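Local atomic coordinates of kinetochore protein Mis16 (Schizosaccharomyces japonicus, PDB entry 4XYH), a protein that binds histone H4 and, independently, the CENP-A-specific chaperone Scm3, and so probably serves in CENP-A deposition at centromeres as a WD-repeat chaperone. Residues L49-L54 against T79-N84; R348-W353 against G379-R384; L54-F59 against A399-D404. One frame throughout, in Å; residues are numbered along the deposited sequence.

The three contacts join neighbouring blades of one WD-repeat propeller. Contact 3 is the buried one, centred about 8 Å from the centre of the chain, and is apolar: two strands of adjacent blades meet through side chains. Contacts 1 and 2 lie farther out, about 17 and 14 Å from the centre, and are only partly buried. Both join loops or strand ends, contact 1 by an aromatic face and one weak backbone bond, contact 2 by two waters and the stems of arginines. Leu-54 belongs to contacts 1 and 3, so the chain passes from the partly buried contact 1 into the buried contact 3, while Thr-382 of contact 2 is tied to Asp-404 of contact 3.

Contact 1 (L49-L54 against T79-N84); sequences LEWPSL and TQTSGN
Trp-51 and Thr-81 meet in a CH-pi contact. The methyl CG2 of Thr-81 sits over one face of the indole, 3.8 Å from the centroid of the six-membered ring of Trp-51 and 17° off its normal. Trp-51 holds CG beside its backbone N and anti to the carbonyl carbon (chi1 -59°), which carries the ring out across the turn of 81-84. On the same threonine, OG1 faces elsewhere and is bonded to the carbonyl of Asp-85; methyl and hydroxyl thus have separate tasks. The indole also approaches the backbone before the turn, with CE3 of Trp-51 3.7 Å from the carbonyl O of Gln-80.

The packing continues along the loop. Gln-80 sends an extended side chain across Pro-52 at about a right angle, its OE1 3.7 Å from Pro-52 CG. The same amide also lies against Leu-54, whose CD1 is 4.0 Å from Gln-80 CD, so the Pro-52 ring and the Leu-54 methyls both touch it.

Polar contact is sparse. The amide N of Gln-80 donates to the carbonyl O of Pro-52 at 2.8 Å, but the bond is bent (129° at the hydrogen) and weak. The same oxygen receives a CA-H contact from Thr-79, with CA of Thr-79 3.4 Å from Pro-52 O. Were Trp-51 replaced by alanine, the Thr-81 methyl would probably lose its aromatic platform and a gap would open beside the turn.

Residues 81-84 form a type I' turn between strands 70-77 and 87-97, while 49-54 link strand 41-48, outermost in the last blade's sheet, to strand 56-58, the innermost of the first. Such packing of an interblade connection on a hairpin loop is at home in a WD-repeat beta-propeller, here at the seam where the ring closes.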
ATOM      1  N   LEU A  49      13.298   4.484  12.042  1.00 27.84           N
ATOM      2  CA  LEU A  49      14.151   3.953  10.982  1.00 29.18           C
ATOM      3  C   LEU A  49      15.289   4.917  10.661  1.00 24.49           C
ATOM      4  O   LEU A  49      15.112   6.128  10.708  1.00 30.50           O
ATOM      5  CB  LEU A  49      13.320   3.672   9.720  1.00 24.19           C
ATOM      6  CG  LEU A  49      12.184   2.651   9.857  1.00 25.57           C
ATOM      7  CD1 LEU A  49      11.383   2.546   8.568  1.00 26.59           C
ATOM      8  CD2 LEU A  49      12.736   1.292  10.240  1.00 27.68           C
ATOM      9  N   GLU A  50      16.448   4.377  10.311  1.00 28.09           N
ATOM     10  CA  GLU A  50      17.577   5.203   9.897  1.00 29.40           C
ATOM     11  C   GLU A  50      17.197   6.118   8.736  1.00 30.44           C
ATOM     12  O   GLU A  50      17.464   7.312   8.762  1.00 30.14           O
ATOM     13  CB  GLU A  50      18.766   4.327   9.519  1.00 25.42           C
ATOM     14  CG  GLU A  50      19.928   5.109   8.936  1.00 40.59           C
ATOM     15  CD  GLU A  50      21.192   4.271   8.774  1.00 47.02           C
ATOM     16  OE1 GLU A  50      21.154   3.064   9.099  1.00 54.09           O
ATOM     17  OE2 GLU A  50      22.225   4.824   8.328  1.00 49.83           O
ATOM     18  N   TRP A  51      16.560   5.557   7.713  1.00 31.17           N
ATOM     19  CA  TRP A  51      15.990   6.370   6.645  1.00 27.06           C
ATOM     20  C   TRP A  51      14.493   6.160   6.608  1.00 26.79           C
ATOM     21  O   TRP A  51      14.001   5.108   7.010  1.00 23.62           O
ATOM     22  CB  TRP A  51      16.580   6.008   5.280  1.00 28.04           C
ATOM     23  CG  TRP A  51      18.051   6.157   5.188  1.00 33.19           C
ATOM     24  CD1 TRP A  51      18.994   5.185   5.382  1.00 33.06           C
ATOM     25  CD2 TRP A  51      18.761   7.352   4.879  1.00 34.24           C
ATOM     26  NE1 TRP A  51      20.246   5.705   5.209  1.00 33.59           N
ATOM     27  CE2 TRP A  51      20.136   7.035   4.899  1.00 36.31           C
ATOM     28  CE3 TRP A  51      18.369   8.667   4.583  1.00 34.34           C
ATOM     29  CZ2 TRP A  51      21.125   7.985   4.634  1.00 41.18           C
ATOM     30  CZ3 TRP A  51      19.352   9.610   4.318  1.00 36.97           C
ATOM     31  CH2 TRP A  51      20.714   9.264   4.346  1.00 35.06           C
ATOM     32  N   PRO A  52      13.755   7.152   6.109  1.00 25.53           N
ATOM     33  CA  PRO A  52      12.336   6.879   5.863  1.00 24.55           C
ATOM     34  C   PRO A  52      12.142   5.724   4.868  1.00 27.60           C
ATOM     35  O   PRO A  52      12.971   5.516   3.962  1.00 21.15           O
ATOM     36  CB  PRO A  52      11.815   8.193   5.278  1.00 27.76           C
ATOM     37  CG  PRO A  52      13.033   8.895   4.744  1.00 24.18           C
ATOM     38  CD  PRO A  52      14.169   8.482   5.629  1.00 26.54           C
ATOM     39  N   SER A  53      11.068   4.963   5.068  1.00 21.49           N
ATOM     40  CA  SER A  53      10.627   3.998   4.081  1.00 21.89           C
ATOM     41  C   SER A  53       9.342   4.498   3.433  1.00 20.50           C
ATOM     42  O   SER A  53       8.458   5.019   4.114  1.00 23.03           O
ATOM     43  CB  SER A  53      10.408   2.622   4.717  1.00 22.20           C
ATOM     44  OG  SER A  53       9.997   1.683   3.725  1.00 21.59           O
ATOM     45  N   LEU A  54       9.242   4.346   2.120  1.00 18.11           N
ATOM     46  CA  LEU A  54       8.021   4.701   1.397  1.00 20.00           C
ATOM     47  C   LEU A  54       7.059   3.518   1.288  1.00 19.01           C
ATOM     48  O   LEU A  54       5.912   3.674   0.844  1.00 20.00           O
ATOM     49  CB  LEU A  54       8.362   5.203  -0.005  1.00 16.19           C
ATOM     50  CG  LEU A  54       9.104   6.536  -0.027  1.00 23.40           C
ATOM     51  CD1 LEU A  54       9.709   6.825  -1.393  1.00 19.33           C
ATOM     52  CD2 LEU A  54       8.114   7.625   0.365  1.00 21.76           C
ATOM     53  N   THR A  79      14.171   2.084   1.579  1.00 18.72           N
ATOM     54  CA  THR A  79      14.761   3.334   2.028  1.00 20.93           C
ATOM     55  C   THR A  79      14.451   4.458   1.055  1.00 22.51           C
ATOM     56  O   THR A  79      14.211   4.242  -0.134  1.00 21.30           O
ATOM     57  CB  THR A  79      16.309   3.264   2.177  1.00 21.54           C
ATOM     58  OG1 THR A  79      16.910   3.080   0.886  1.00 21.65           O
ATOM     59  CG2 THR A  79      16.728   2.152   3.120  1.00 18.04           C
ATOM     60  N   GLN A  80      14.471   5.669   1.578  1.00 26.22           N
ATOM     61  CA  GLN A  80      14.449   6.852   0.743  1.00 26.50           C
ATOM     62  C   GLN A  80      15.586   7.742   1.214  1.00 28.51           C
ATOM     63  O   GLN A  80      15.477   8.382   2.258  1.00 32.97           O
ATOM     64  CB  GLN A  80      13.102   7.565   0.839  1.00 25.17           C
ATOM     65  CG  GLN A  80      13.042   8.870   0.061  1.00 30.68           C
ATOM     66  CD  GLN A  80      11.825   9.690   0.430  1.00 32.82           C
ATOM     67  OE1 GLN A  80      11.353   9.649   1.569  1.00 31.26           O
ATOM     68  NE2 GLN A  80      11.298  10.424  -0.535  1.00 26.42           N
ATOM     69  N   THR A  81      16.691   7.746   0.472  1.00 30.76           N
ATOM     70  CA  THR A  81      17.846   8.573   0.815  1.00 32.79           C
ATOM     71  C   THR A  81      17.849   9.839  -0.029  1.00 33.05           C
ATOM     72  O   THR A  81      18.584  10.775   0.265  1.00 40.34           O
ATOM     73  CB  THR A  81      19.198   7.838   0.600  1.00 32.75           C
ATOM     74  OG1 THR A  81      19.415   7.630  -0.802  1.00 28.78           O
ATOM     75  CG2 THR A  81      19.244   6.500   1.336  1.00 28.59           C
ATOM     76  N   SER A  82      17.031   9.849  -1.079  1.00 35.04           N
ATOM     77  CA  SER A  82      16.928  10.978  -2.009  1.00 37.77           C
ATOM     78  C   SER A  82      18.279  11.355  -2.643  1.00 45.13           C
ATOM     79  O   SER A  82      18.654  12.529  -2.651  1.00 46.64           O
ATOM     80  CB  SER A  82      16.343  12.213  -1.299  1.00 42.53           C
ATOM     81  OG  SER A  82      15.356  11.879  -0.332  1.00 38.13           O
ATOM     82  N   GLY A  83      19.015  10.372  -3.155  1.00 46.43           N
ATOM     83  CA  GLY A  83      20.305  10.634  -3.785  1.00 40.36           C
ATOM     84  C   GLY A  83      21.496  10.779  -2.839  1.00 45.84           C
ATOM     85  O   GLY A  83      22.655  10.793  -3.278  1.00 43.47           O
ATOM     86  N   ASN A  84      21.216  10.866  -1.539  1.00 41.84           N
ATOM     87  CA  ASN A  84      22.250  11.102  -0.530  1.00 46.41           C
ATOM     88  C   ASN A  84      23.083   9.876  -0.131  1.00 48.50           C
ATOM     89  O   ASN A  84      24.144  10.014   0.495  1.00 47.76           O
ATOM     90  CB  ASN A  84      21.613  11.687   0.732  1.00 45.57           C
ATOM     91  CG  ASN A  84      20.732  12.887   0.439  1.00 52.23           C
ATOM     92  OD1 ASN A  84      20.807  13.485  -0.641  1.00 52.03           O
ATOM     93  ND2 ASN A  84      19.888  13.247   1.403  1.00 49.95           N
TER

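Contact 2 (R348-W353 against G379-R384); sequences RRVCVW and GGHTNR
Arg-348 lays the aliphatic part of its side chain along the backbone of Thr-382 and Asn-383, where a WD-repeat blade hands over to the next. Arg-348 lies in the turn leading into strand 350-354 of one blade of the beta-propeller, and 379-384 connect that blade's outermost strand, 374-378, to the innermost strand of the following blade.

The touching is done by methylenes. CG of Arg-348 lies 3.6 Å from the carbonyl carbon of Asn-383, and CD of Arg-348 is 3.7 Å from that of Thr-382. The chain then bends at chi3 (-56°), turning the guanidinium so that its NE donates to a water lying in the guanidinium plane, at the edge. Ile-26 of helix 19-40 touches Arg-348 as well.

Arg-349 starts away from the loop and comes back by a bend at chi2 (-71°), so that CD passes 4.0 Å from CA of Gly-379. Its guanidinium turns an edge to the carbonyl of His-381, though NH1 of Arg-349 remains 3.9 Å from His-381 O, with a water to join them. NH2 has a stronger partner, a salt bridge to Glu-29 of helix 19-40.

His-381 follows a glycine, as in the Gly-His pair of WD repeats. Its NE2 bonds to Ser-400 OG, and Ser-400 in turn to Trp-410, part of the hydrogen-bonded network (the structural tetrad) known from WD-repeat blades. Val-350 comes near the imidazole only loosely, from an oblique direction.

No direct hydrogen bond spans the segments. One water donates to Arg-348 O and accepts from His-381 N. The other, gripped by NE of Arg-348 and NH1 of Arg-349, donates a hydrogen bond to His-381 O, with 2.6 Å between the water O and His-381 O.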
ATOM      1  N   ARG A 348      -2.578  12.781   8.960  1.00 27.25           N
ATOM      2  CA  ARG A 348      -1.723  12.034   9.894  1.00 27.76           C
ATOM      3  C   ARG A 348      -2.474  10.931  10.644  1.00 29.84           C
ATOM      4  O   ARG A 348      -1.946  10.352  11.590  1.00 32.85           O
ATOM      5  CB  ARG A 348      -1.047  12.976  10.909  1.00 30.65           C
ATOM      6  CG  ARG A 348      -0.294  14.173  10.306  1.00 28.22           C
ATOM      7  CD  ARG A 348       0.284  15.068  11.405  1.00 32.99           C
ATOM      8  NE  ARG A 348      -0.762  15.510  12.329  1.00 37.18           N
ATOM      9  CZ  ARG A 348      -1.506  16.600  12.152  1.00 33.44           C
ATOM     10  NH1 ARG A 348      -1.311  17.362  11.096  1.00 36.43           N
ATOM     11  NH2 ARG A 348      -2.450  16.926  13.027  1.00 35.24           N
ATOM     12  N   ARG A 349      -3.695  10.626  10.209  1.00 28.62           N
ATOM     13  CA  ARG A 349      -4.505   9.599  10.862  1.00 30.02           C
ATOM     14  C   ARG A 349      -4.637   8.332  10.013  1.00 27.60           C
ATOM     15  O   ARG A 349      -4.599   8.377   8.776  1.00 27.43           O
ATOM     16  CB  ARG A 349      -5.903  10.141  11.181  1.00 27.40           C
ATOM     17  CG  ARG A 349      -5.916  11.399  12.030  1.00 32.57           C
ATOM     18  CD  ARG A 349      -5.491  11.103  13.463  1.00 37.20           C
ATOM     19  NE  ARG A 349      -5.394  12.324  14.258  1.00 40.45           N
ATOM     20  CZ  ARG A 349      -4.247  12.890  14.637  1.00 40.43           C
ATOM     21  NH1 ARG A 349      -3.069  12.342  14.314  1.00 35.16           N
ATOM     22  NH2 ARG A 349      -4.284  14.007  15.347  1.00 39.95           N
ATOM     23  N   VAL A 350      -4.790   7.199  10.686  1.00 26.74           N
ATOM     24  CA  VAL A 350      -5.189   5.961  10.015  1.00 22.02           C
ATOM     25  C   VAL A 350      -6.584   5.570  10.520  1.00 22.46           C
ATOM     26  O   VAL A 350      -6.778   5.321  11.700  1.00 24.13           O
ATOM     27  CB  VAL A 350      -4.184   4.823  10.262  1.00 21.77           C
ATOM     28  CG1 VAL A 350      -4.637   3.562   9.560  1.00 20.66           C
ATOM     29  CG2 VAL A 350      -2.792   5.215   9.751  1.00 24.26           C
ATOM     30  N   CYS A 351      -7.562   5.543   9.630  1.00 21.47           N
ATOM     31  CA  CYS A 351      -8.917   5.180  10.026  1.00 24.29           C
ATOM     32  C   CYS A 351      -9.256   3.744   9.634  1.00 23.58           C
ATOM     33  O   CYS A 351      -8.945   3.299   8.531  1.00 21.91           O
ATOM     34  CB  CYS A 351      -9.930   6.145   9.405  1.00 24.59           C
ATOM     35  SG  CYS A 351      -9.830   7.855  10.069  1.00 33.63           S
ATOM     36  N   VAL A 352      -9.886   3.022  10.553  1.00 23.06           N
ATOM     37  CA  VAL A 352     -10.407   1.696  10.257  1.00 23.85           C
ATOM     38  C   VAL A 352     -11.923   1.810  10.129  1.00 26.99           C
ATOM     39  O   VAL A 352     -12.573   2.380  11.011  1.00 26.29           O
ATOM     40  CB  VAL A 352     -10.045   0.673  11.352  1.00 23.70           C
ATOM     41  CG1 VAL A 352     -10.503  -0.728  10.947  1.00 21.56           C
ATOM     42  CG2 VAL A 352      -8.548   0.715  11.648  1.00 20.64           C
ATOM     43  N   TRP A 353     -12.475   1.288   9.034  1.00 22.64           N
ATOM     44  CA  TRP A 353     -13.902   1.407   8.751  1.00 20.45           C
ATOM     45  C   TRP A 353     -14.601   0.059   8.779  1.00 24.63           C
ATOM     46  O   TRP A 353     -14.023  -0.957   8.390  1.00 27.81           O
ATOM     47  CB  TRP A 353     -14.136   2.046   7.389  1.00 19.62           C
ATOM     48  CG  TRP A 353     -13.387   3.321   7.148  1.00 26.29           C
ATOM     49  CD1 TRP A 353     -12.119   3.443   6.662  1.00 23.84           C
ATOM     50  CD2 TRP A 353     -13.870   4.655   7.350  1.00 24.90           C
ATOM     51  NE1 TRP A 353     -11.780   4.766   6.557  1.00 24.12           N
ATOM     52  CE2 TRP A 353     -12.837   5.533   6.969  1.00 25.88           C
ATOM     53  CE3 TRP A 353     -15.077   5.194   7.812  1.00 26.12           C
ATOM     54  CZ2 TRP A 353     -12.966   6.926   7.044  1.00 25.98           C
ATOM     55  CZ3 TRP A 353     -15.206   6.582   7.889  1.00 25.59           C
ATOM     56  CH2 TRP A 353     -14.154   7.427   7.506  1.00 25.14           C
ATOM     57  N   GLY A 379      -4.094   7.483  15.986  1.00 21.72           N
ATOM     58  CA  GLY A 379      -3.480   8.797  16.064  1.00 19.53           C
ATOM     59  C   GLY A 379      -1.998   8.790  16.425  1.00 26.01           C
ATOM     60  O   GLY A 379      -1.446   9.813  16.831  1.00 21.88           O
ATOM     61  N   GLY A 380      -1.341   7.646  16.255  1.00 20.58           N
ATOM     62  CA  GLY A 380       0.056   7.509  16.639  1.00 21.31           C
ATOM     63  C   GLY A 380       1.105   8.141  15.732  1.00 24.21           C
ATOM     64  O   GLY A 380       2.260   8.285  16.133  1.00 24.46           O
ATOM     65  N   HIS A 381       0.734   8.516  14.512  1.00 22.14           N
ATOM     66  CA  HIS A 381       1.712   9.134  13.617  1.00 24.57           C
ATOM     67  C   HIS A 381       1.689  10.646  13.732  1.00 26.45           C
ATOM     68  O   HIS A 381       0.631  11.256  13.857  1.00 30.04           O
ATOM     69  CB  HIS A 381       1.476   8.705  12.169  1.00 19.76           C
ATOM     70  CG  HIS A 381       1.825   7.276  11.912  1.00 22.74           C
ATOM     71  ND1 HIS A 381       3.128   6.817  11.927  1.00 23.08           N
ATOM     72  CD2 HIS A 381       1.049   6.195  11.663  1.00 23.26           C
ATOM     73  CE1 HIS A 381       3.137   5.519  11.680  1.00 24.06           C
ATOM     74  NE2 HIS A 381       1.889   5.113  11.510  1.00 22.20           N
ATOM     75  N   THR A 382       2.876  11.240  13.697  1.00 30.66           N
ATOM     76  CA  THR A 382       3.040  12.686  13.861  1.00 34.56           C
ATOM     77  C   THR A 382       3.372  13.325  12.518  1.00 36.16           C
ATOM     78  O   THR A 382       3.856  14.453  12.445  1.00 36.50           O
ATOM     79  CB  THR A 382       4.150  13.003  14.865  1.00 27.74           C
ATOM     80  OG1 THR A 382       5.245  12.125  14.601  1.00 26.21           O
ATOM     81  CG2 THR A 382       3.668  12.756  16.305  1.00 27.82           C
ATOM     82  N   ASN A 383       3.123  12.575  11.455  1.00 30.07           N
ATOM     83  CA  ASN A 383       3.331  13.068  10.109  1.00 31.52           C
ATOM     84  C   ASN A 383       2.497  12.286   9.129  1.00 29.77           C
ATOM     85  O   ASN A 383       1.863  11.296   9.494  1.00 27.19           O
ATOM     86  CB  ASN A 383       4.800  12.980   9.708  1.00 33.93           C
ATOM     87  CG  ASN A 383       5.382  14.329   9.392  1.00 39.04           C
ATOM     88  OD1 ASN A 383       5.025  14.948   8.387  1.00 44.80           O
ATOM     89  ND2 ASN A 383       6.262  14.808  10.257  1.00 38.87           N
ATOM     90  N   ARG A 384       2.507  12.749   7.888  1.00 26.22           N
ATOM     91  CA  ARG A 384       1.779  12.118   6.807  1.00 29.28           C
ATOM     92  C   ARG A 384       2.095  10.633   6.735  1.00 24.30           C
ATOM     93  O   ARG A 384       3.251  10.229   6.825  1.00 23.92           O
ATOM     94  CB  ARG A 384       2.125  12.787   5.483  1.00 27.60           C
ATOM     95  CG  ARG A 384       1.526  12.083   4.297  1.00 37.21           C
ATOM     96  CD  ARG A 384       2.195  12.480   3.007  1.00 41.79           C
ATOM     97  NE  ARG A 384       1.728  11.636   1.917  1.00 45.04           N
ATOM     98  CZ  ARG A 384       2.442  10.659   1.375  1.00 45.42           C
ATOM     99  NH1 ARG A 384       3.673  10.403   1.820  1.00 39.20           N
ATOM    100  NH2 ARG A 384       1.922   9.941   0.384  1.00 42.84           N
TER
HETATM  101  O   HOH W   1      -1.669   8.062  12.959  1.00 24.34           O
HETATM  102  O   HOH W   2      -0.200  13.717  14.248  1.00 32.74           O

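Contact 3 (L54-F59 against A399-D404); sequences LTVEWF and ASLADD
Strands 56-58 and 399-402 run nearly antiparallel, at 170°, with their axes 7.6 Å apart at closest approach; they belong to separate sheets and make no hydrogen bond with each other, and Val-56 lies nearest Leu-401. Strand 56-58 is the innermost of one propeller blade, whereas 399-402 belongs to the second strand of the neighbouring blade.

Val-56 and Leu-401 both point across the gap. CB of Val-56 is 3.7 Å from CD1 of Leu-401, and the two side chains cross obliquely. With CG2 anti to the backbone N and CG1 between N and the carbonyl carbon (chi1 65°), Val-56 spreads its methyls over two partners: CG1 beside Leu-401, CG2 4.1 Å from CB of Ala-399. The CD1 of Leu-401 also reaches the backbone, 3.2 Å from the carbonyl O of Thr-55.

Trp-58 brings the NE1-CE2-CZ2 side of its indole to Ala-399, whose CB approaches obliquely, 3.4 Å from NE1 of Trp-58. The amide N of Ala-399 lies at the ring edge, but both nitrogens are donors and make no bond. Leu-75, Val-94 and Ile-409 also pack on this indole.

Polar grip comes from strand 385-390, whose Asp-387 and Ser-389 accept from the amides of Val-56 and Trp-58. The blade interface therefore combines two chemistries: valine, leucine, alanine and the tryptophan ring meet between the sheets, while side-chain acceptors from the adjoining blade satisfy amides of the inner strand that the buried apolar surface alone could not.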
ATOM      1  N   LEU A  54       9.242   4.346   2.120  1.00 18.11           N
ATOM      2  CA  LEU A  54       8.021   4.701   1.397  1.00 20.00           C
ATOM      3  C   LEU A  54       7.059   3.518   1.288  1.00 19.01           C
ATOM      4  O   LEU A  54       5.912   3.674   0.844  1.00 20.00           O
ATOM      5  CB  LEU A  54       8.362   5.203  -0.005  1.00 16.19           C
ATOM      6  CG  LEU A  54       9.104   6.536  -0.027  1.00 23.40           C
ATOM      7  CD1 LEU A  54       9.709   6.825  -1.393  1.00 19.33           C
ATOM      8  CD2 LEU A  54       8.114   7.625   0.365  1.00 21.76           C
ATOM      9  N   THR A  55       7.527   2.339   1.680  1.00 17.65           N
ATOM     10  CA  THR A  55       6.773   1.113   1.430  1.00 18.08           C
ATOM     11  C   THR A  55       6.861   0.129   2.599  1.00 18.11           C
ATOM     12  O   THR A  55       7.871   0.074   3.316  1.00 19.25           O
ATOM     13  CB  THR A  55       7.275   0.426   0.124  1.00 17.64           C
ATOM     14  OG1 THR A  55       6.477  -0.741  -0.165  1.00 16.00           O
ATOM     15  CG2 THR A  55       8.787   0.032   0.251  1.00 15.02           C
ATOM     16  N   VAL A  56       5.794  -0.642   2.798  1.00 15.75           N
ATOM     17  CA  VAL A  56       5.800  -1.689   3.807  1.00 15.07           C
ATOM     18  C   VAL A  56       4.823  -2.777   3.390  1.00 19.44           C
ATOM     19  O   VAL A  56       3.767  -2.496   2.838  1.00 19.35           O
ATOM     20  CB  VAL A  56       5.426  -1.154   5.230  1.00 15.79           C
ATOM     21  CG1 VAL A  56       3.989  -0.637   5.277  1.00 15.28           C
ATOM     22  CG2 VAL A  56       5.606  -2.240   6.286  1.00 16.53           C
ATOM     23  N   GLU A  57       5.198  -4.025   3.642  1.00 20.72           N
ATOM     24  CA  GLU A  57       4.359  -5.173   3.338  1.00 18.91           C
ATOM     25  C   GLU A  57       4.740  -6.294   4.289  1.00 19.36           C
ATOM     26  O   GLU A  57       5.932  -6.546   4.503  1.00 17.98           O
ATOM     27  CB  GLU A  57       4.520  -5.617   1.878  1.00 17.79           C
ATOM     28  CG  GLU A  57       3.358  -6.470   1.371  1.00 17.28           C
ATOM     29  CD  GLU A  57       3.569  -7.012  -0.041  1.00 21.56           C
ATOM     30  OE1 GLU A  57       4.723  -7.015  -0.506  1.00 22.20           O
ATOM     31  OE2 GLU A  57       2.585  -7.453  -0.690  1.00 19.85           O
ATOM     32  N   TRP A  58       3.732  -6.940   4.881  1.00 21.84           N
ATOM     33  CA  TRP A  58       3.947  -8.134   5.707  1.00 21.30           C
ATOM     34  C   TRP A  58       4.201  -9.350   4.834  1.00 20.13           C
ATOM     35  O   TRP A  58       3.461  -9.585   3.879  1.00 21.16           O
ATOM     36  CB  TRP A  58       2.736  -8.441   6.595  1.00 20.34           C
ATOM     37  CG  TRP A  58       2.464  -7.465   7.660  1.00 19.46           C
ATOM     38  CD1 TRP A  58       1.617  -6.403   7.594  1.00 21.40           C
ATOM     39  CD2 TRP A  58       3.020  -7.458   8.971  1.00 19.44           C
ATOM     40  NE1 TRP A  58       1.611  -5.727   8.791  1.00 22.26           N
ATOM     41  CE2 TRP A  58       2.472  -6.353   9.651  1.00 20.73           C
ATOM     42  CE3 TRP A  58       3.934  -8.278   9.638  1.00 21.58           C
ATOM     43  CZ2 TRP A  58       2.801  -6.047  10.967  1.00 20.34           C
ATOM     44  CZ3 TRP A  58       4.262  -7.972  10.942  1.00 23.13           C
ATOM     45  CH2 TRP A  58       3.695  -6.865  11.595  1.00 24.38           C
ATOM     46  N   PHE A  59       5.222 -10.133   5.170  1.00 17.00           N
ATOM     47  CA  PHE A  59       5.393 -11.436   4.552  1.00 22.32           C
ATOM     48  C   PHE A  59       4.439 -12.457   5.189  1.00 26.56           C
ATOM     49  O   PHE A  59       4.177 -12.412   6.401  1.00 22.66           O
ATOM     50  CB  PHE A  59       6.829 -11.933   4.700  1.00 24.05           C
ATOM     51  CG  PHE A  59       7.816 -11.286   3.768  1.00 19.10           C
ATOM     52  CD1 PHE A  59       7.959 -11.740   2.471  1.00 16.48           C
ATOM     53  CD2 PHE A  59       8.628 -10.240   4.207  1.00 18.98           C
ATOM     54  CE1 PHE A  59       8.896 -11.165   1.611  1.00 16.04           C
ATOM     55  CE2 PHE A  59       9.566  -9.659   3.358  1.00 19.13           C
ATOM     56  CZ  PHE A  59       9.700 -10.127   2.053  1.00 17.31           C
ATOM     57  N   ALA A 399       0.648  -2.654  10.120  1.00 15.22           N
ATOM     58  CA  ALA A 399       1.875  -1.896  10.061  1.00 17.17           C
ATOM     59  C   ALA A 399       1.586  -0.606   9.302  1.00 20.32           C
ATOM     60  O   ALA A 399       0.878  -0.626   8.288  1.00 18.98           O
ATOM     61  CB  ALA A 399       2.987  -2.706   9.373  1.00 14.37           C
ATOM     62  N   SER A 400       2.120   0.512   9.786  1.00 18.66           N
ATOM     63  CA  SER A 400       1.971   1.782   9.078  1.00 20.38           C
ATOM     64  C   SER A 400       3.238   2.623   9.183  1.00 17.18           C
ATOM     65  O   SER A 400       3.943   2.581  10.192  1.00 21.02           O
ATOM     66  CB  SER A 400       0.758   2.567   9.607  1.00 20.80           C
ATOM     67  OG  SER A 400       0.769   2.679  11.026  1.00 20.92           O
ATOM     68  N   LEU A 401       3.510   3.368   8.120  1.00 17.13           N
ATOM     69  CA  LEU A 401       4.702   4.207   7.983  1.00 25.14           C
ATOM     70  C   LEU A 401       4.326   5.656   7.807  1.00 24.62           C
ATOM     71  O   LEU A 401       3.337   5.964   7.144  1.00 23.14           O
ATOM     72  CB  LEU A 401       5.529   3.808   6.762  1.00 26.25           C
ATOM     73  CG  LEU A 401       6.332   2.527   6.699  1.00 27.29           C
ATOM     74  CD1 LEU A 401       6.701   2.323   5.243  1.00 25.19           C
ATOM     75  CD2 LEU A 401       7.564   2.672   7.572  1.00 23.91           C
ATOM     76  N   ALA A 402       5.142   6.546   8.356  1.00 26.61           N
ATOM     77  CA  ALA A 402       4.931   7.970   8.155  1.00 30.75           C
ATOM     78  C   ALA A 402       6.227   8.610   7.673  1.00 29.41           C
ATOM     79  O   ALA A 402       7.287   7.985   7.742  1.00 28.85           O
ATOM     80  CB  ALA A 402       4.430   8.631   9.438  1.00 23.30           C
ATOM     81  N   ASP A 403       6.129   9.852   7.199  1.00 29.43           N
ATOM     82  CA  ASP A 403       7.249  10.568   6.560  1.00 31.43           C
ATOM     83  C   ASP A 403       8.410  10.900   7.487  1.00 31.13           C
ATOM     84  O   ASP A 403       9.483  11.250   7.025  1.00 40.21           O
ATOM     85  CB  ASP A 403       6.748  11.869   5.919  1.00 29.96           C
ATOM     86  CG  ASP A 403       5.971  11.618   4.639  1.00 43.40           C
ATOM     87  OD1 ASP A 403       6.165  10.532   4.049  1.00 51.14           O
ATOM     88  OD2 ASP A 403       5.170  12.487   4.216  1.00 43.73           O
ATOM     89  N   ASP A 404       8.205  10.782   8.789  1.00 33.04           N
ATOM     90  CA  ASP A 404       9.246  11.120   9.750  1.00 31.92           C
ATOM     91  C   ASP A 404      10.042   9.911  10.241  1.00 33.97           C
ATOM     92  O   ASP A 404      10.405   9.866  11.416  1.00 35.44           O
ATOM     93  CB  ASP A 404       8.631  11.834  10.959  1.00 32.03           C
ATOM     94  CG  ASP A 404       7.469  11.044  11.588  1.00 32.88           C
ATOM     95  OD1 ASP A 404       7.365   9.824  11.356  1.00 36.18           O
ATOM     96  OD2 ASP A 404       6.655  11.647  12.314  1.00 35.11           O
TER